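Local coordinates for protein purine nucleoside phosphorylase (Grouper iridovirus, PDB 3KHS) that probably catalyses the phosphorolysis of purine nucleosides such as inosine and guanosine in purine nucleoside salvage, at residues B[172-177]-B[276-281]. Sequence-based numbering, arbitrary orientation.
Sequences ISAARE and IEKIRG
K278 NZ is held by two oxygens of the facing helix, E177 OE1 at 3.3 Å in a salt bridge and S173 OG at 3.4 Å; both hydrogen bonds are weak. The lysine reaches across almost fully stretched, with CG anti to its carbonyl carbon, and bends only at the last torsion (chi4 -65°), which turns NZ to face both acceptors. E177, extended beyond CG, runs past it in the opposite direction, and K278 CE also lies 3.6 Å from E177 OE1. One atom back along the lysine, K278 CE rests against A174 CB at 4.0 Å, the apolar part of the contact. From the other side R176 grips the same two oxygens: its NH2 bonds to S173 OG at 3.0 Å, the oxygen lying 23° out of the guanidinium plane, and pairs more loosely with E177 OE1 at 3.5 Å. Two cations thus share one carboxylate oxygen and one hydroxyl, R176 NH2 and K278 NZ standing on either side of the two oxygens. This small, partly exposed salt-bridge network ties helix 165-178 to the C-terminal part of helix 257-279. On the inner side A174 packs on L271, L274 and V275, while I276 and I279 turn to strand 24-28 of the mixed sheet.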
# COMPACT_ATOMS: atom_id res chain seq x y z
N ILE B 172 -9.24 30.50 7.81
CA ILE B 172 -9.27 30.69 9.26
C ILE B 172 -9.98 31.99 9.63
O ILE B 172 -10.83 32.01 10.51
CB ILE B 172 -7.85 30.76 9.82
CG1 ILE B 172 -7.12 29.45 9.51
CG2 ILE B 172 -7.90 31.07 11.30
CD1 ILE B 172 -7.77 28.26 10.14
N SER B 173 -9.60 33.06 8.95
CA SER B 173 -10.16 34.39 9.16
C SER B 173 -11.64 34.43 8.77
O SER B 173 -12.47 35.09 9.43
CB SER B 173 -9.34 35.37 8.31
OG SER B 173 -10.08 36.55 8.05
N ALA B 174 -11.99 33.74 7.71
CA ALA B 174 -13.37 33.71 7.27
C ALA B 174 -14.22 33.01 8.31
O ALA B 174 -15.39 33.36 8.52
CB ALA B 174 -13.48 32.99 5.93
N ALA B 175 -13.63 32.01 8.96
CA ALA B 175 -14.31 31.25 9.99
C ALA B 175 -14.56 32.17 11.18
O ALA B 175 -15.68 32.25 11.69
CB ALA B 175 -13.45 30.06 10.42
N ARG B 176 -13.51 32.87 11.60
CA ARG B 176 -13.62 33.82 12.71
C ARG B 176 -14.75 34.78 12.37
O ARG B 176 -15.72 34.92 13.11
CB ARG B 176 -12.33 34.61 12.87
CG ARG B 176 -12.45 35.85 13.76
CD ARG B 176 -11.23 36.75 13.63
NE ARG B 176 -10.96 37.11 12.24
CZ ARG B 176 -11.70 37.94 11.50
NH1 ARG B 176 -12.77 38.53 12.01
NH2 ARG B 176 -11.37 38.18 10.23
N GLU B 177 -14.60 35.43 11.23
CA GLU B 177 -15.57 36.40 10.74
C GLU B 177 -17.00 35.88 10.75
O GLU B 177 -17.94 36.66 10.91
CB GLU B 177 -15.14 36.78 9.33
CG GLU B 177 -15.63 38.09 8.80
CD GLU B 177 -14.87 38.46 7.53
OE1 GLU B 177 -13.61 38.43 7.55
OE2 GLU B 177 -15.55 38.79 6.52
N ILE B 276 -14.13 32.69 -1.07
CA ILE B 276 -14.06 33.03 -2.47
C ILE B 276 -14.06 34.56 -2.60
O ILE B 276 -13.41 35.11 -3.48
CB ILE B 276 -15.24 32.40 -3.25
CG1 ILE B 276 -15.01 30.88 -3.36
CG2 ILE B 276 -15.39 33.05 -4.62
CD1 ILE B 276 -16.11 30.11 -4.07
N GLU B 277 -14.77 35.24 -1.70
CA GLU B 277 -14.78 36.69 -1.76
C GLU B 277 -13.38 37.23 -1.50
O GLU B 277 -12.90 38.07 -2.24
CB GLU B 277 -15.76 37.27 -0.74
CG GLU B 277 -16.06 38.74 -0.96
CD GLU B 277 -16.98 39.30 0.10
OE1 GLU B 277 -17.97 38.61 0.46
OE2 GLU B 277 -16.71 40.43 0.58
N LYS B 278 -12.71 36.74 -0.45
CA LYS B 278 -11.35 37.18 -0.12
C LYS B 278 -10.36 36.85 -1.23
O LYS B 278 -9.34 37.54 -1.39
CB LYS B 278 -10.87 36.52 1.18
CG LYS B 278 -11.67 36.91 2.40
CD LYS B 278 -11.40 36.01 3.59
CE LYS B 278 -12.00 36.60 4.85
NZ LYS B 278 -11.31 37.89 5.22
N ILE B 279 -10.64 35.80 -1.99
CA ILE B 279 -9.79 35.38 -3.10
C ILE B 279 -9.90 36.34 -4.28
O ILE B 279 -8.91 36.62 -4.96
CB ILE B 279 -10.17 33.97 -3.59
CG1 ILE B 279 -9.91 32.95 -2.49
CG2 ILE B 279 -9.39 33.61 -4.83
CD1 ILE B 279 -10.28 31.51 -2.87
N ARG B 280 -11.11 36.84 -4.53
CA ARG B 280 -11.35 37.77 -5.63
C ARG B 280 -10.41 38.97 -5.60
O ARG B 280 -10.34 39.75 -6.55
CB ARG B 280 -12.81 38.22 -5.61
CG ARG B 280 -13.16 39.25 -6.66
CD ARG B 280 -14.66 39.50 -6.74
NE ARG B 280 -15.29 39.69 -5.43
CZ ARG B 280 -14.86 40.53 -4.50
NH1 ARG B 280 -13.79 41.29 -4.71
NH2 ARG B 280 -15.52 40.62 -3.34
N GLY B 281 -9.67 39.12 -4.50
CA GLY B 281 -8.74 40.22 -4.40
C GLY B 281 -7.35 39.85 -4.90
O GLY B 281 -6.41 40.64 -4.76